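Local coordinates for putative type VI secretion protein (Escherichia coli, PDB 6SKI), which probably hydrolyses phospholipids as a toxic effector of the type VI secretion system, carried into action on the VgrG spike, at residues F42-G47 with K125-G130; Q190-G195 with E237-G242; K278-T283 with L421-D426; W416-L421 with T443-P448; I452-K457 with E476-I481. All blocks are in the same frame, centred on the assembly; numbering follows the deposited sequence.

Contact 1: residues F42-G47 with K125-G130; sequences FFDGTG and KTYISG
Phe42 runs beside Tyr127 and Phe43 beside Ile128, because the strand 22-43 and the strand 121-128 lie next to each other and parallel. Phe42 loses the most surface here. Its backbone O takes a nearly straight hydrogen bond from Ile128 N (Phe42 O to Ile128 N 2.7 Å, 173°), while Phe42 N gives only a weak, bent one to Thr126 O at 3.0 Å. Its ring, turned back beside its own N (chi1 -70°), meets the neighbouring strand with its edge: Thr126 O lies in the ring plane, and Lys125 CB stands 3.9 Å from Phe42 CE1.

Ile128 works on the other face of the sheet. Ile128 CD1 sits over the Phe43 ring, 4.2 Å from the centroid and 16° off the normal, a CH-pi contact between side chains that point the same way. Ile128 O then accepts Asp44 N at 2.8 Å, the last rung of the ladder. At Asp44 the chain leaves the strand, and the carboxylate turns its OD1 to Ser100 OG and, weakly, to Gly45 N. Beyond it Gly130 CA makes CA-H...O contacts with Asp44 O and Gly45 O. This is the C-terminal edge of an alpha/beta-hydrolase sheet; the loop entered at Asp44 runs near the probable Ser-His-Asp triad, where relatives often place oxyanion-hole residues.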
# COMPACT_ATOMS: atom_id res chain seq x y z
N PHE A 42 5.37 7.60 0.49
CA PHE A 42 4.93 6.47 1.29
C PHE A 42 3.50 6.13 0.89
O PHE A 42 2.56 6.81 1.30
CB PHE A 42 5.02 6.79 2.78
CG PHE A 42 6.43 6.89 3.28
CD1 PHE A 42 7.04 8.12 3.41
CD2 PHE A 42 7.14 5.75 3.63
CE1 PHE A 42 8.33 8.21 3.87
CE2 PHE A 42 8.43 5.85 4.09
CZ PHE A 42 9.02 7.08 4.21
N PHE A 43 3.35 5.08 0.09
CA PHE A 43 2.06 4.63 -0.40
C PHE A 43 1.60 3.51 0.51
O PHE A 43 2.17 2.42 0.50
CB PHE A 43 2.16 4.12 -1.83
CG PHE A 43 2.36 5.18 -2.87
CD1 PHE A 43 1.29 5.87 -3.39
CD2 PHE A 43 3.62 5.43 -3.36
CE1 PHE A 43 1.47 6.81 -4.36
CE2 PHE A 43 3.81 6.38 -4.33
CZ PHE A 43 2.73 7.07 -4.83
N ASP A 44 0.56 3.76 1.29
CA ASP A 44 0.13 2.74 2.23
C ASP A 44 -0.88 1.81 1.58
O ASP A 44 -1.44 2.09 0.51
CB ASP A 44 -0.47 3.39 3.47
CG ASP A 44 -0.33 2.53 4.70
OD1 ASP A 44 0.00 1.34 4.56
OD2 ASP A 44 -0.55 3.04 5.82
N GLY A 45 -1.11 0.68 2.22
CA GLY A 45 -2.26 -0.15 1.95
C GLY A 45 -3.40 0.25 2.86
O GLY A 45 -3.59 1.43 3.18
N THR A 46 -4.15 -0.74 3.33
CA THR A 46 -5.00 -0.43 4.45
C THR A 46 -4.14 -0.28 5.70
O THR A 46 -3.10 -0.92 5.85
CB THR A 46 -6.06 -1.52 4.65
OG1 THR A 46 -6.54 -1.95 3.36
CG2 THR A 46 -7.23 -0.98 5.44
N GLY A 47 -4.58 0.58 6.60
CA GLY A 47 -3.82 0.82 7.81
C GLY A 47 -4.68 0.70 9.04
O GLY A 47 -5.38 -0.30 9.21
N LYS A 125 9.11 14.08 3.66
CA LYS A 125 8.36 12.85 3.55
C LYS A 125 6.89 13.14 3.29
O LYS A 125 6.37 14.21 3.63
CB LYS A 125 8.53 11.97 4.79
CG LYS A 125 8.14 12.60 6.11
CD LYS A 125 8.75 11.81 7.24
CE LYS A 125 8.16 12.17 8.58
NZ LYS A 125 9.06 11.73 9.68
N THR A 126 6.24 12.16 2.68
CA THR A 126 4.86 12.27 2.24
C THR A 126 4.16 10.95 2.48
O THR A 126 4.74 9.88 2.28
CB THR A 126 4.80 12.62 0.75
OG1 THR A 126 5.68 13.71 0.47
CG2 THR A 126 3.42 13.01 0.38
N TYR A 127 2.90 11.02 2.91
CA TYR A 127 2.12 9.83 3.22
C TYR A 127 0.86 9.83 2.37
O TYR A 127 0.06 10.77 2.43
CB TYR A 127 1.77 9.78 4.71
CG TYR A 127 0.97 8.55 5.09
CD1 TYR A 127 1.61 7.35 5.37
CD2 TYR A 127 -0.41 8.60 5.17
CE1 TYR A 127 0.88 6.23 5.71
CE2 TYR A 127 -1.14 7.48 5.51
CZ TYR A 127 -0.49 6.30 5.78
OH TYR A 127 -1.22 5.19 6.13
N ILE A 128 0.68 8.77 1.59
CA ILE A 128 -0.53 8.55 0.81
C ILE A 128 -1.24 7.33 1.37
O ILE A 128 -0.61 6.30 1.62
CB ILE A 128 -0.21 8.37 -0.68
CG1 ILE A 128 0.56 9.59 -1.21
CG2 ILE A 128 -1.48 8.19 -1.48
CD1 ILE A 128 2.04 9.37 -1.32
N SER A 129 -2.55 7.44 1.57
CA SER A 129 -3.31 6.37 2.19
C SER A 129 -3.59 5.27 1.18
O SER A 129 -3.20 5.34 0.01
CB SER A 129 -4.61 6.92 2.78
OG SER A 129 -5.38 7.58 1.79
N GLY A 130 -4.26 4.22 1.63
CA GLY A 130 -4.56 3.10 0.77
C GLY A 130 -5.79 3.33 -0.09
O GLY A 130 -6.60 4.22 0.15

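Contact 2: residues Q190-G195 with E237-G242; sequences QFDVFG and EVRFLG
Val193 is the middle of the apolar patch, with Val193 CB 3.6 Å from Leu241 CD1 and Val193 CG2 4.0 Å from Val238 CG1. Valine and leucine lie side by side, whereas the two valines are set across one another; Phe191 CB adds a further touch on Val238 CG2. The opposite face of the sheet carries Phe194 and Phe240, whose rings meet obliquely with centroids 5.5 Å apart and planes at 51°.

Between the two faces runs a parallel ladder, with Val193 N bonded to Phe240 O, Gly242 N to Val193 O (2.8 Å) and Gly195 N to Gly242 O. Its register slips by one residue at Arg239, which bulges out of the strand 237-243 while Arg239 N still reaches Phe191 O at 2.7 Å. The bulge points the arginine side chain at the strand 184-195, and its bend at chi3 (45°) brings the edge of the guanidinium to the Asp192 carboxylate. Carboxylate and guanidinium are nearly coplanar, and Arg239 NE donates to the syn lone pair of Asp192 OD1 at 3.1 Å, part of a two-pronged salt bridge. Asp192 OD2 also bonds Tyr109 OH.

Strand 22-43 pairs with the other edge of strand 184-195. Helix 198-211 covers Phe191, Val193 and Val238, and helix 416-431 packs on Phe240.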
# COMPACT_ATOMS: atom_id res chain seq x y z
N GLN A 190 15.26 13.93 -5.42
CA GLN A 190 15.24 12.48 -5.34
C GLN A 190 13.93 12.01 -4.71
O GLN A 190 13.22 12.78 -4.06
CB GLN A 190 16.42 11.96 -4.52
CG GLN A 190 17.66 11.66 -5.33
CD GLN A 190 18.85 11.38 -4.45
OE1 GLN A 190 18.84 11.69 -3.26
NE2 GLN A 190 19.89 10.79 -5.03
N PHE A 191 13.62 10.73 -4.91
CA PHE A 191 12.43 10.12 -4.35
C PHE A 191 12.80 8.81 -3.68
O PHE A 191 13.54 8.00 -4.25
CB PHE A 191 11.37 9.87 -5.42
CG PHE A 191 10.73 11.11 -5.96
CD1 PHE A 191 9.87 11.86 -5.17
CD2 PHE A 191 10.98 11.53 -7.25
CE1 PHE A 191 9.28 12.99 -5.66
CE2 PHE A 191 10.39 12.67 -7.74
CZ PHE A 191 9.54 13.40 -6.94
N ASP A 192 12.28 8.60 -2.47
CA ASP A 192 12.30 7.30 -1.81
C ASP A 192 10.86 6.83 -1.73
O ASP A 192 10.09 7.31 -0.89
CB ASP A 192 12.93 7.37 -0.42
CG ASP A 192 14.40 7.69 -0.47
OD1 ASP A 192 15.11 7.08 -1.29
OD2 ASP A 192 14.84 8.54 0.33
N VAL A 193 10.49 5.90 -2.60
CA VAL A 193 9.11 5.46 -2.73
C VAL A 193 8.94 4.16 -1.95
O VAL A 193 9.69 3.19 -2.16
CB VAL A 193 8.72 5.29 -4.20
CG1 VAL A 193 7.22 5.33 -4.35
CG2 VAL A 193 9.37 6.37 -5.04
N PHE A 194 7.97 4.14 -1.05
CA PHE A 194 7.67 2.98 -0.22
C PHE A 194 6.19 2.65 -0.37
O PHE A 194 5.35 3.56 -0.39
CB PHE A 194 7.99 3.25 1.25
CG PHE A 194 9.45 3.46 1.52
CD1 PHE A 194 10.01 4.72 1.42
CD2 PHE A 194 10.25 2.40 1.89
CE1 PHE A 194 11.34 4.91 1.67
CE2 PHE A 194 11.59 2.59 2.14
CZ PHE A 194 12.13 3.85 2.03
N GLY A 195 5.88 1.37 -0.49
CA GLY A 195 4.50 0.95 -0.63
C GLY A 195 4.23 -0.35 0.08
O GLY A 195 5.11 -1.19 0.25
N GLU A 237 14.35 11.97 -9.65
CA GLU A 237 14.94 10.65 -9.77
C GLU A 237 14.55 9.85 -8.54
O GLU A 237 14.29 10.41 -7.47
CB GLU A 237 16.47 10.76 -9.90
CG GLU A 237 17.22 9.45 -9.87
CD GLU A 237 18.65 9.60 -10.34
OE1 GLU A 237 19.05 10.73 -10.69
OE2 GLU A 237 19.39 8.59 -10.35
N VAL A 238 14.47 8.53 -8.69
CA VAL A 238 14.12 7.64 -7.59
C VAL A 238 15.40 7.02 -7.05
O VAL A 238 16.16 6.40 -7.80
CB VAL A 238 13.12 6.56 -8.02
CG1 VAL A 238 12.83 5.63 -6.86
CG2 VAL A 238 11.84 7.19 -8.51
N ARG A 239 15.64 7.20 -5.75
CA ARG A 239 16.82 6.62 -5.12
C ARG A 239 16.57 5.20 -4.64
O ARG A 239 17.28 4.27 -5.02
CB ARG A 239 17.28 7.50 -3.95
CG ARG A 239 18.64 7.11 -3.40
CD ARG A 239 19.05 8.00 -2.25
NE ARG A 239 17.97 8.23 -1.30
CZ ARG A 239 18.09 8.97 -0.20
NH1 ARG A 239 19.24 9.55 0.08
NH2 ARG A 239 17.06 9.12 0.61
N PHE A 240 15.55 5.01 -3.81
CA PHE A 240 15.22 3.70 -3.26
C PHE A 240 13.74 3.40 -3.47
O PHE A 240 12.89 4.25 -3.19
CB PHE A 240 15.55 3.62 -1.77
CG PHE A 240 15.24 2.28 -1.16
CD1 PHE A 240 15.98 1.17 -1.48
CD2 PHE A 240 14.19 2.15 -0.27
CE1 PHE A 240 15.69 -0.05 -0.93
CE2 PHE A 240 13.90 0.92 0.29
CZ PHE A 240 14.65 -0.18 -0.04
N LEU A 241 13.45 2.21 -3.97
CA LEU A 241 12.09 1.71 -4.11
C LEU A 241 11.91 0.57 -3.11
O LEU A 241 12.52 -0.49 -3.26
CB LEU A 241 11.83 1.24 -5.54
CG LEU A 241 10.38 0.93 -5.93
CD1 LEU A 241 9.51 2.14 -5.72
CD2 LEU A 241 10.32 0.48 -7.37
N GLY A 242 11.08 0.79 -2.10
CA GLY A 242 10.84 -0.22 -1.09
C GLY A 242 9.44 -0.77 -1.16
O GLY A 242 8.47 -0.06 -0.88

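Contact 3: residues K278-T283 with L421-D426; sequences KVFQIT and LRVMLD
Met424 meets the Phe280 ring edge-on instead of over its face. Met424 SD lies in the ring plane, 3.7 Å from Phe280 CD2 and 5.1 Å from the centroid, 89° off the normal. That is a Met-aromatic contact at the rim, where the polarised C-H bonds of the ring can face the sulfur. The methionine and the phenylalanine pass alongside one another, heading opposite ways.

What puts the sulfur there is the shape of the methionine: CG runs anti to the backbone N (chi1 -168°), and the chain then bends at both chi2 and chi3. The second bend carries the methyl past the ring to Ile282, where Met424 CE stands 3.6 Å from Ile282 CG1. One side chain thus touches two residues of the strand, both of which point at the helix because they alternate with Gln281.

Val423 fills the rest. Val423 CG1 lies 3.9 Å from Phe280 CE2 and equally near Phe280 CZ, the two side chains roughly perpendicular, and Val423 CB is 4.1 Å from Ile282 CD1. No hydrogen bond spans the contact, which is wholly buried and apolar. A further neighbour of the ring is Arg466, in a cation-pi contact; this arginine also joins Lys463 in salt bridges to Asp426.

Strand segment and helix segment run almost antiparallel, 168° between their directions, with axes 9.3 Å apart. A helix laid along the sheet in this way is typical of the layered alpha/beta-hydrolase fold, and Ile282 lies near the probable triad.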
# COMPACT_ATOMS: atom_id res chain seq x y z
N LYS A 278 18.40 1.77 -6.13
CA LYS A 278 18.26 0.54 -5.37
C LYS A 278 16.79 0.21 -5.23
O LYS A 278 15.97 1.09 -4.94
CB LYS A 278 18.91 0.65 -3.99
CG LYS A 278 20.39 0.97 -4.01
CD LYS A 278 21.19 -0.15 -4.63
CE LYS A 278 22.62 -0.14 -4.13
NZ LYS A 278 22.69 0.19 -2.68
N VAL A 279 16.44 -1.06 -5.44
CA VAL A 279 15.08 -1.55 -5.28
C VAL A 279 15.13 -2.78 -4.39
O VAL A 279 16.00 -3.64 -4.57
CB VAL A 279 14.42 -1.89 -6.63
CG1 VAL A 279 13.02 -2.42 -6.42
CG2 VAL A 279 14.40 -0.67 -7.53
N PHE A 280 14.22 -2.85 -3.42
CA PHE A 280 14.13 -3.99 -2.53
C PHE A 280 12.67 -4.34 -2.29
O PHE A 280 11.87 -3.46 -1.98
CB PHE A 280 14.81 -3.72 -1.19
CG PHE A 280 14.87 -4.90 -0.28
CD1 PHE A 280 15.66 -5.99 -0.59
CD2 PHE A 280 14.13 -4.94 0.89
CE1 PHE A 280 15.71 -7.08 0.24
CE2 PHE A 280 14.19 -6.02 1.72
CZ PHE A 280 14.97 -7.10 1.40
N GLN A 281 12.33 -5.61 -2.46
CA GLN A 281 11.01 -6.11 -2.11
C GLN A 281 11.12 -7.23 -1.09
O GLN A 281 11.98 -8.10 -1.20
CB GLN A 281 10.24 -6.63 -3.31
CG GLN A 281 8.76 -6.78 -3.03
CD GLN A 281 7.95 -7.17 -4.23
OE1 GLN A 281 8.41 -7.92 -5.08
NE2 GLN A 281 6.74 -6.67 -4.30
N ILE A 282 10.24 -7.19 -0.09
CA ILE A 282 9.99 -8.33 0.77
C ILE A 282 8.74 -9.02 0.26
O ILE A 282 7.87 -8.37 -0.33
CB ILE A 282 9.85 -7.90 2.24
CG1 ILE A 282 10.95 -6.91 2.61
CG2 ILE A 282 9.97 -9.11 3.15
CD1 ILE A 282 10.86 -6.39 4.02
N THR A 283 8.68 -10.33 0.41
CA THR A 283 7.58 -11.12 -0.12
C THR A 283 7.06 -12.04 0.97
O THR A 283 7.84 -12.58 1.76
CB THR A 283 8.05 -11.92 -1.35
OG1 THR A 283 8.03 -11.08 -2.50
CG2 THR A 283 7.18 -13.14 -1.60
N LEU A 421 9.84 -4.78 9.03
CA LEU A 421 10.19 -3.37 9.08
C LEU A 421 11.70 -3.19 9.19
O LEU A 421 12.28 -2.34 8.51
CB LEU A 421 9.50 -2.72 10.28
CG LEU A 421 9.64 -1.21 10.41
CD1 LEU A 421 9.05 -0.51 9.21
CD2 LEU A 421 9.00 -0.76 11.68
N ARG A 422 12.34 -3.96 10.06
CA ARG A 422 13.78 -3.81 10.25
C ARG A 422 14.55 -4.24 9.01
O ARG A 422 15.58 -3.66 8.68
CB ARG A 422 14.22 -4.59 11.49
CG ARG A 422 13.79 -3.91 12.76
CD ARG A 422 13.73 -4.85 13.93
NE ARG A 422 12.89 -4.29 14.98
CZ ARG A 422 13.36 -3.62 16.02
NH1 ARG A 422 14.66 -3.40 16.14
NH2 ARG A 422 12.53 -3.14 16.93
N VAL A 423 14.04 -5.25 8.30
CA VAL A 423 14.69 -5.64 7.05
C VAL A 423 14.58 -4.53 6.01
O VAL A 423 15.56 -4.20 5.33
CB VAL A 423 14.09 -6.96 6.53
CG1 VAL A 423 14.83 -7.41 5.29
CG2 VAL A 423 14.19 -8.03 7.59
N MET A 424 13.39 -3.93 5.88
CA MET A 424 13.24 -2.82 4.94
C MET A 424 14.08 -1.62 5.36
O MET A 424 14.61 -0.90 4.51
CB MET A 424 11.78 -2.44 4.79
CG MET A 424 11.52 -1.49 3.63
SD MET A 424 11.96 -2.12 2.00
CE MET A 424 10.76 -3.42 1.79
N LEU A 425 14.20 -1.38 6.67
CA LEU A 425 15.04 -0.29 7.15
C LEU A 425 16.50 -0.53 6.79
O LEU A 425 17.20 0.39 6.39
CB LEU A 425 14.89 -0.13 8.66
CG LEU A 425 13.62 0.50 9.21
CD1 LEU A 425 13.46 0.15 10.67
CD2 LEU A 425 13.65 1.99 9.03
N ASP A 426 16.96 -1.78 6.92
CA ASP A 426 18.33 -2.09 6.55
C ASP A 426 18.56 -1.88 5.06
O ASP A 426 19.57 -1.30 4.65
CB ASP A 426 18.65 -3.53 6.95
CG ASP A 426 20.12 -3.87 6.78
OD1 ASP A 426 20.97 -3.00 7.06
OD2 ASP A 426 20.42 -5.00 6.36

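Contact 4: residues W416-L421 with T443-P448; sequences WANVCL and TELQLP
Asn418 reaches out of the helix 416-431 into the loop that follows it. Asn418 CB rests on Leu447 CD2, 3.6 Å away. From there CG, set beside the backbone N (chi1 -64°), brings the amide up to the turn at Glu444 and Leu445, with Asn418 CG 3.7 Å from Glu444 O. OD1 lies against a methyl group, Leu445 CD2. At the tip, Asn418 ND2 gives Glu444 O a weak hydrogen bond, 3.2 Å long and bent to 129°. Arg422 of the same helix probably adds another polar link, to Leu445 O.

The fold explains the meeting: residues 443-448 have no regular structure and belong to the connection between helix 416-431 and helix 452-466, and that connection doubles back along the flank of the helix it has left.

Two leucines of the loop pack beside the asparagine. Leu447 offers both its methyls to Val419 CG2, the nearer being Leu447 CD2 at 3.7 Å from Val419 CG2, and the two side chains cross at about a right angle. Ala455 of the next helix touches both of them. Leu445 likewise presents CD1 and CD2 to Leu421 CD2, each at 3.6 Å, and Leu421 in turn leans on Trp104 and Leu105 of helix 101-108.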
# COMPACT_ATOMS: atom_id res chain seq x y z
N TRP A 416 6.00 -9.98 13.84
CA TRP A 416 6.85 -10.32 12.71
C TRP A 416 6.89 -9.21 11.67
O TRP A 416 7.85 -9.13 10.88
CB TRP A 416 6.39 -11.63 12.07
CG TRP A 416 7.31 -12.11 11.01
CD1 TRP A 416 7.08 -12.11 9.67
CD2 TRP A 416 8.62 -12.66 11.19
NE1 TRP A 416 8.16 -12.62 9.00
CE2 TRP A 416 9.12 -12.97 9.92
CE3 TRP A 416 9.41 -12.92 12.31
CZ2 TRP A 416 10.38 -13.53 9.73
CZ3 TRP A 416 10.66 -13.48 12.12
CH2 TRP A 416 11.13 -13.77 10.84
N ALA A 417 5.91 -8.31 11.69
CA ALA A 417 5.97 -7.14 10.83
C ALA A 417 6.99 -6.14 11.32
O ALA A 417 7.48 -5.34 10.52
CB ALA A 417 4.59 -6.49 10.74
N ASN A 418 7.38 -6.20 12.59
CA ASN A 418 8.50 -5.40 13.06
C ASN A 418 9.81 -5.93 12.51
O ASN A 418 10.71 -5.16 12.17
CB ASN A 418 8.52 -5.38 14.59
CG ASN A 418 7.29 -4.72 15.17
OD1 ASN A 418 6.67 -3.88 14.53
ND2 ASN A 418 6.94 -5.10 16.39
N VAL A 419 9.93 -7.26 12.39
CA VAL A 419 11.10 -7.84 11.75
C VAL A 419 11.16 -7.43 10.29
O VAL A 419 12.22 -7.06 9.77
CB VAL A 419 11.08 -9.37 11.91
CG1 VAL A 419 12.26 -10.00 11.19
CG2 VAL A 419 11.06 -9.76 13.37
N CYS A 420 10.02 -7.49 9.60
CA CYS A 420 10.00 -7.07 8.20
C CYS A 420 10.31 -5.58 8.07
O CYS A 420 10.98 -5.16 7.11
CB CYS A 420 8.64 -7.40 7.59
SG CYS A 420 8.30 -9.16 7.57
N LEU A 421 9.84 -4.78 9.03
CA LEU A 421 10.19 -3.37 9.08
C LEU A 421 11.70 -3.19 9.19
O LEU A 421 12.28 -2.34 8.51
CB LEU A 421 9.50 -2.72 10.28
CG LEU A 421 9.64 -1.21 10.41
CD1 LEU A 421 9.05 -0.51 9.21
CD2 LEU A 421 9.00 -0.76 11.68
N THR A 443 7.71 1.38 21.65
CA THR A 443 7.40 0.06 22.19
C THR A 443 6.51 -0.75 21.26
O THR A 443 6.38 -1.96 21.45
CB THR A 443 6.73 0.19 23.56
OG1 THR A 443 5.42 0.74 23.40
CG2 THR A 443 7.55 1.10 24.46
N GLU A 444 5.90 -0.11 20.27
CA GLU A 444 5.18 -0.83 19.23
C GLU A 444 6.12 -1.48 18.23
O GLU A 444 5.67 -2.30 17.43
CB GLU A 444 4.24 0.12 18.49
CG GLU A 444 2.90 0.32 19.17
CD GLU A 444 2.48 1.78 19.19
OE1 GLU A 444 3.36 2.66 19.14
OE2 GLU A 444 1.26 2.04 19.25
N LEU A 445 7.40 -1.13 18.26
CA LEU A 445 8.39 -1.64 17.32
C LEU A 445 9.42 -2.52 18.00
O LEU A 445 10.37 -2.97 17.34
CB LEU A 445 9.07 -0.47 16.61
CG LEU A 445 8.17 0.31 15.66
CD1 LEU A 445 8.99 1.21 14.75
CD2 LEU A 445 7.31 -0.64 14.85
N GLN A 446 9.26 -2.79 19.29
CA GLN A 446 10.21 -3.61 20.02
C GLN A 446 9.89 -5.08 19.82
O GLN A 446 8.72 -5.49 19.86
CB GLN A 446 10.19 -3.28 21.52
CG GLN A 446 10.64 -1.87 21.83
CD GLN A 446 11.95 -1.51 21.16
OE1 GLN A 446 12.96 -2.20 21.32
NE2 GLN A 446 11.94 -0.44 20.39
N LEU A 447 10.93 -5.87 19.60
CA LEU A 447 10.85 -7.28 19.25
C LEU A 447 10.93 -8.14 20.51
O LEU A 447 11.72 -7.86 21.41
CB LEU A 447 11.99 -7.65 18.31
CG LEU A 447 11.73 -7.23 16.87
CD1 LEU A 447 12.84 -7.71 15.99
CD2 LEU A 447 10.41 -7.80 16.42
N PRO A 448 10.10 -9.18 20.59
CA PRO A 448 10.24 -10.14 21.68
C PRO A 448 11.60 -10.82 21.60
O PRO A 448 12.22 -10.90 20.54
CB PRO A 448 9.11 -11.14 21.42
CG PRO A 448 8.12 -10.38 20.61
CD PRO A 448 8.94 -9.48 19.74

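Contact 5: residues I452-K457 with E476-I481; sequences IFLADK and EEELYI
Charge joins Lys457 to Glu478, in a salt bridge from Lys457 NZ to Glu478 OE1 modelled at 2.4 Å, a value too short to take literally at this resolution. The lysine, extended from CB outward, lies across the glutamate. Each charged atom has a second partner: Lys457 NZ also bonds Ala473 O, and Glu478 OE1 accepts Thr475 N. The bridge is therefore tied to the chain that leads into helix 476-483, which helps to hold the carboxylate.

Apolar contact comes chiefly from Leu454, the buried residue of the group. Its two methyls part company: Leu454 CD2 lies 3.5 Å from Glu478 CG, using the aliphatic stem of the glutamate, while Leu454 CD1 packs 3.8 Å from Ile481 CG2, one turn further along.

The aromatic contribution is slight. Phe453, exposed, brings the edge of its ring to the carboxylate, with Phe453 CE2 3.2 Å from Glu478 OE2 near the ring plane, so a C-H rather than the pi face meets the negative oxygen.

The axes of the short segments pass 11.2 Å apart at a crossing angle of -115°. Two consecutive helices, steeply crossed and joined by a loop, make a helix-loop-helix packing on the protein surface, held together by Leu454 and a salt bridge.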
# COMPACT_ATOMS: atom_id res chain seq x y z
N ILE A 452 14.29 -11.91 18.53
CA ILE A 452 15.41 -11.00 18.35
C ILE A 452 16.45 -11.60 17.41
O ILE A 452 16.72 -11.05 16.34
CB ILE A 452 16.03 -10.61 19.71
CG1 ILE A 452 15.25 -9.45 20.33
CG2 ILE A 452 17.48 -10.21 19.55
CD1 ILE A 452 15.54 -9.24 21.79
N PHE A 453 16.99 -12.77 17.77
CA PHE A 453 18.03 -13.37 16.94
C PHE A 453 17.50 -13.68 15.55
O PHE A 453 18.18 -13.42 14.55
CB PHE A 453 18.58 -14.62 17.62
CG PHE A 453 19.18 -15.63 16.66
CD1 PHE A 453 20.50 -15.52 16.26
CD2 PHE A 453 18.43 -16.70 16.20
CE1 PHE A 453 21.05 -16.44 15.39
CE2 PHE A 453 18.98 -17.62 15.33
CZ PHE A 453 20.29 -17.49 14.93
N LEU A 454 16.27 -14.19 15.47
CA LEU A 454 15.67 -14.46 14.17
C LEU A 454 15.63 -13.20 13.32
O LEU A 454 15.93 -13.26 12.12
CB LEU A 454 14.26 -15.02 14.34
CG LEU A 454 14.19 -16.41 14.94
CD1 LEU A 454 12.75 -16.82 15.16
CD2 LEU A 454 14.89 -17.37 14.02
N ALA A 455 15.32 -12.05 13.92
CA ALA A 455 15.31 -10.82 13.15
C ALA A 455 16.67 -10.56 12.55
O ALA A 455 16.79 -10.26 11.36
CB ALA A 455 14.88 -9.65 14.02
N ASP A 456 17.73 -10.74 13.35
CA ASP A 456 19.07 -10.61 12.82
C ASP A 456 19.26 -11.50 11.61
O ASP A 456 19.68 -11.04 10.54
CB ASP A 456 20.09 -10.96 13.90
CG ASP A 456 20.20 -9.89 14.97
OD1 ASP A 456 19.47 -8.88 14.87
OD2 ASP A 456 21.01 -10.06 15.90
N LYS A 457 18.84 -12.77 11.72
CA LYS A 457 18.97 -13.67 10.59
C LYS A 457 18.21 -13.14 9.40
O LYS A 457 18.75 -13.06 8.29
CB LYS A 457 18.48 -15.07 10.97
CG LYS A 457 18.62 -16.08 9.86
CD LYS A 457 18.70 -17.49 10.40
CE LYS A 457 18.65 -18.51 9.28
NZ LYS A 457 18.45 -19.89 9.80
N GLU A 476 13.72 -25.34 10.36
CA GLU A 476 12.33 -25.69 10.66
C GLU A 476 11.97 -25.35 12.10
O GLU A 476 10.81 -25.01 12.38
CB GLU A 476 12.09 -27.16 10.36
CG GLU A 476 12.54 -27.55 8.97
CD GLU A 476 11.46 -27.34 7.93
OE1 GLU A 476 11.78 -26.85 6.82
OE2 GLU A 476 10.29 -27.66 8.21
N GLU A 477 12.93 -25.43 13.02
CA GLU A 477 12.68 -24.93 14.37
C GLU A 477 12.45 -23.43 14.35
O GLU A 477 11.52 -22.92 14.99
CB GLU A 477 13.86 -25.27 15.28
CG GLU A 477 14.34 -26.71 15.21
CD GLU A 477 15.26 -26.98 14.03
OE1 GLU A 477 14.81 -26.82 12.88
OE2 GLU A 477 16.43 -27.34 14.26
N GLU A 478 13.29 -22.71 13.61
CA GLU A 478 13.11 -21.28 13.46
C GLU A 478 11.81 -20.97 12.73
O GLU A 478 11.12 -20.00 13.08
CB GLU A 478 14.30 -20.69 12.71
CG GLU A 478 15.59 -20.75 13.49
CD GLU A 478 16.77 -20.24 12.70
OE1 GLU A 478 16.70 -20.28 11.45
OE2 GLU A 478 17.75 -19.80 13.31
N LEU A 479 11.43 -21.79 11.76
CA LEU A 479 10.18 -21.58 11.05
C LEU A 479 8.97 -21.88 11.92
O LEU A 479 7.92 -21.27 11.72
CB LEU A 479 10.14 -22.44 9.79
CG LEU A 479 10.86 -21.86 8.57
CD1 LEU A 479 10.60 -22.71 7.35
CD2 LEU A 479 10.42 -20.43 8.34
N TYR A 480 9.11 -22.75 12.91
CA TYR A 480 8.06 -22.99 13.89
C TYR A 480 7.90 -21.79 14.81
O TYR A 480 6.78 -21.28 15.01
CB TYR A 480 8.42 -24.25 14.69
CG TYR A 480 7.43 -24.68 15.74
CD1 TYR A 480 6.30 -25.41 15.40
CD2 TYR A 480 7.63 -24.37 17.08
CE1 TYR A 480 5.41 -25.81 16.36
CE2 TYR A 480 6.74 -24.77 18.04
CZ TYR A 480 5.63 -25.49 17.68
OH TYR A 480 4.73 -25.89 18.64
N ILE A 481 9.01 -21.30 15.35
CA ILE A 481 8.98 -20.11 16.19
C ILE A 481 8.38 -18.94 15.42
O ILE A 481 7.64 -18.12 15.97
CB ILE A 481 10.38 -19.79 16.72
CG1 ILE A 481 10.93 -20.97 17.51
CG2 ILE A 481 10.35 -18.54 17.57
CD1 ILE A 481 12.42 -20.93 17.71

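Contacts 1, 2 and 3 form the buried core and share one sheet: strand 22-43 is the neighbour of strand 184-195, and strand 237-243 that of strand 278-284, so backbone hydrogen bonds probably run from contact 1 to 2 and from 2 to 3. Contacts 1 and 2 are strand ladders, contact 2 adding a salt bridge that contact 1 lacks. Contact 3 leaves hydrogen bonding behind for side-chain packing of a helix on the sheet. Helix 416-431 then links it to contact 4, which shares Leu421 and is only partly buried. Through Ala455 contact 4 touches contact 5, a surface contact of charge and a little apolar packing, about 29 Å from contact 1 between centres.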